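Local coordinates for peptidase S9 prolyl oligopeptidase catalytic domain-containing protein (Pyrococcus horikoshii, PDB 4HXG) that is an acylaminoacyl peptidase, a probable serine protease of the prolyl oligopeptidase family that assembles into a self-compartmentalizing hexamer, at residues P379-V384 with G461-A466. The protein carries 1 engineered substitution. Sequence-based numbering, arbitrary orientation.
Sequences PVIVFV and GITGIA. Engineered in segment 461-466: Ala466 (natural residue Ser).
Thr463 sets its methyl over one face of the Phe383 ring: CG2 lies 4.1 Å from the ring centroid and 23° off the ring normal, a CH-pi contact displaced toward the rim carrying CD1 and CE1. The threonine torsion explains this division of labour. With OG1 anti to the backbone N (chi1 -170°), CG2 is left between N and the carbonyl carbon, facing the ring, while OG1 hydrogen-bonds to the carbonyl oxygen of Ile486 on the next strand. The same methyl meets Ile381 CG2 at 3.9 Å, and Phe596 and Phe600 of helix 586-605 cover the side of the sheet that carries Ile381, Phe383 and Thr463.

On the opposite side of the sheet, Ile462 runs its CG1 past Val382 CB at 4.0 Å and brings CD1 to Val384 CG2. Its fully extended chain carries the branch from one valine to the next; helix 467-478 covers this side through Met471, Thr472 and Ala475.

These two strands are parallel neighbours in the central sheet of the alpha/beta-hydrolase domain, with helices on both faces. Strand 409-413 flanks 379-384 and strand 484-488 flanks 459-465. The axes of the two short segments cross at -27°, the twist between neighbours, and four backbone bonds alternate across them, from a nearly straight Gly461 N to Val380 O (2.7 Å) through Val382 N to Gly461 O and Thr463 N to Val382 O, ending with Val384 N to Thr463 O at 3.1 Å.

Past that bond the direct pairing stops: Val384 O and Ile465 N are 4.2 Å apart, and a water links them, donating to the carbonyl and accepting from the amide. Ala466, engineered (Ser in the natural sequence), occupies the N-cap position of helix 467-478; its positive phi in this tight strand-to-helix turn is consistent with the nucleophile elbow of the fold, and its side chain touches His578.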
ATOM      1  N   PRO F 379      40.405  34.939  15.551  1.00 52.45           N
ATOM      2  CA  PRO F 379      40.880  34.122  14.433  1.00 48.45           C
ATOM      3  C   PRO F 379      40.313  34.650  13.128  1.00 45.76           C
ATOM      4  O   PRO F 379      39.332  35.388  13.153  1.00 43.11           O
ATOM      5  CB  PRO F 379      40.312  32.741  14.745  1.00 47.19           C
ATOM      6  CG  PRO F 379      39.122  33.004  15.567  1.00 49.00           C
ATOM      7  CD  PRO F 379      39.447  34.210  16.398  1.00 50.71           C
ATOM      8  N   VAL F 380      40.928  34.282  12.010  1.00 47.30           N
ATOM      9  CA  VAL F 380      40.541  34.821  10.715  1.00 52.35           C
ATOM     10  C   VAL F 380      40.269  33.723   9.695  1.00 54.71           C
ATOM     11  O   VAL F 380      41.027  32.754   9.584  1.00 57.51           O
ATOM     12  CB  VAL F 380      41.637  35.741  10.151  1.00 57.27           C
ATOM     13  CG1 VAL F 380      41.218  36.307   8.796  1.00 57.78           C
ATOM     14  CG2 VAL F 380      41.949  36.860  11.137  1.00 59.15           C
ATOM     15  N   ILE F 381      39.179  33.882   8.953  1.00 50.35           N
ATOM     16  CA  ILE F 381      38.874  32.986   7.855  1.00 45.37           C
ATOM     17  C   ILE F 381      38.934  33.765   6.559  1.00 41.42           C
ATOM     18  O   ILE F 381      38.313  34.824   6.435  1.00 41.86           O
ATOM     19  CB  ILE F 381      37.478  32.361   8.003  1.00 46.14           C
ATOM     20  CG1 ILE F 381      37.387  31.562   9.305  1.00 46.00           C
ATOM     21  CG2 ILE F 381      37.159  31.463   6.808  1.00 45.22           C
ATOM     22  CD1 ILE F 381      36.040  30.934   9.536  1.00 44.04           C
ATOM     23  N   VAL F 382      39.691  33.238   5.604  1.00 37.70           N
ATOM     24  CA  VAL F 382      39.837  33.859   4.301  1.00 38.81           C
ATOM     25  C   VAL F 382      39.038  33.088   3.271  1.00 43.57           C
ATOM     26  O   VAL F 382      39.405  31.970   2.929  1.00 47.96           O
ATOM     27  CB  VAL F 382      41.300  33.820   3.840  1.00 37.49           C
ATOM     28  CG1 VAL F 382      41.418  34.363   2.420  1.00 37.73           C
ATOM     29  CG2 VAL F 382      42.178  34.589   4.798  1.00 35.13           C
ATOM     30  N   PHE F 383      37.961  33.680   2.767  1.00 44.09           N
ATOM     31  CA  PHE F 383      37.164  33.048   1.717  1.00 44.48           C
ATOM     32  C   PHE F 383      37.704  33.388   0.333  1.00 46.68           C
ATOM     33  O   PHE F 383      38.123  34.516   0.083  1.00 48.13           O
ATOM     34  CB  PHE F 383      35.701  33.490   1.794  1.00 42.23           C
ATOM     35  CG  PHE F 383      34.960  32.966   2.991  1.00 36.39           C
ATOM     36  CD1 PHE F 383      34.072  31.925   2.863  1.00 32.53           C
ATOM     37  CD2 PHE F 383      35.138  33.531   4.236  1.00 34.73           C
ATOM     38  CE1 PHE F 383      33.385  31.453   3.950  1.00 32.61           C
ATOM     39  CE2 PHE F 383      34.450  33.056   5.332  1.00 34.41           C
ATOM     40  CZ  PHE F 383      33.573  32.017   5.189  1.00 31.75           C
ATOM     41  N   VAL F 384      37.670  32.413  -0.569  1.00 46.38           N
ATOM     42  CA  VAL F 384      38.115  32.619  -1.941  1.00 46.03           C
ATOM     43  C   VAL F 384      37.022  32.183  -2.895  1.00 46.62           C
ATOM     44  O   VAL F 384      36.682  31.004  -2.958  1.00 46.61           O
ATOM     45  CB  VAL F 384      39.388  31.805  -2.249  1.00 45.67           C
ATOM     46  CG1 VAL F 384      39.767  31.937  -3.717  1.00 43.08           C
ATOM     47  CG2 VAL F 384      40.528  32.255  -1.355  1.00 47.91           C
ATOM     48  N   GLY F 461      42.768  30.799   8.792  1.00 51.06           N
ATOM     49  CA  GLY F 461      42.358  29.699   7.946  1.00 48.22           C
ATOM     50  C   GLY F 461      41.951  30.206   6.582  1.00 47.31           C
ATOM     51  O   GLY F 461      41.782  31.411   6.377  1.00 47.10           O
ATOM     52  N   ILE F 462      41.777  29.277   5.652  1.00 46.54           N
ATOM     53  CA  ILE F 462      41.365  29.611   4.299  1.00 44.37           C
ATOM     54  C   ILE F 462      40.383  28.546   3.811  1.00 42.90           C
ATOM     55  O   ILE F 462      40.549  27.361   4.093  1.00 42.65           O
ATOM     56  CB  ILE F 462      42.593  29.730   3.360  1.00 44.96           C
ATOM     57  CG1 ILE F 462      42.205  30.362   2.021  1.00 47.26           C
ATOM     58  CG2 ILE F 462      43.273  28.378   3.166  1.00 43.52           C
ATOM     59  CD1 ILE F 462      43.398  30.642   1.104  1.00 47.00           C
ATOM     60  N   THR F 463      39.338  28.970   3.112  1.00 43.24           N
ATOM     61  CA  THR F 463      38.349  28.025   2.601  1.00 45.81           C
ATOM     62  C   THR F 463      37.732  28.534   1.303  1.00 45.63           C
ATOM     63  O   THR F 463      37.639  29.743   1.080  1.00 43.33           O
ATOM     64  CB  THR F 463      37.232  27.736   3.636  1.00 44.05           C
ATOM     65  OG1 THR F 463      36.424  26.634   3.191  1.00 41.53           O
ATOM     66  CG2 THR F 463      36.363  28.974   3.852  1.00 42.61           C
ATOM     67  N   GLY F 464      37.315  27.605   0.449  1.00 46.24           N
ATOM     68  CA  GLY F 464      36.745  27.972  -0.832  1.00 47.21           C
ATOM     69  C   GLY F 464      36.081  26.806  -1.530  1.00 48.19           C
ATOM     70  O   GLY F 464      36.402  25.651  -1.268  1.00 49.55           O
ATOM     71  N   ILE F 465      35.157  27.124  -2.433  1.00 47.27           N
ATOM     72  CA  ILE F 465      34.451  26.129  -3.230  1.00 46.10           C
ATOM     73  C   ILE F 465      34.868  26.280  -4.687  1.00 47.03           C
ATOM     74  O   ILE F 465      35.126  27.390  -5.148  1.00 48.50           O
ATOM     75  CB  ILE F 465      32.922  26.335  -3.122  1.00 44.03           C
ATOM     76  CG1 ILE F 465      32.461  26.209  -1.666  1.00 43.45           C
ATOM     77  CG2 ILE F 465      32.173  25.353  -4.008  1.00 40.60           C
ATOM     78  CD1 ILE F 465      31.156  26.919  -1.379  1.00 41.35           C
ATOM     79  N   ALA F 466      34.930  25.171  -5.416  1.00 46.50           N
ATOM     80  CA  ALA F 466      35.300  25.221  -6.828  1.00 46.50           C
ATOM     81  C   ALA F 466      36.713  25.795  -7.022  1.00 48.01           C
ATOM     82  O   ALA F 466      37.684  25.267  -6.470  1.00 46.79           O
ATOM     83  CB  ALA F 466      34.276  26.025  -7.607  1.00 45.23           C
TER
HETATM   84  O   HOH W   1      34.225  29.704  -2.569  1.00 47.23           O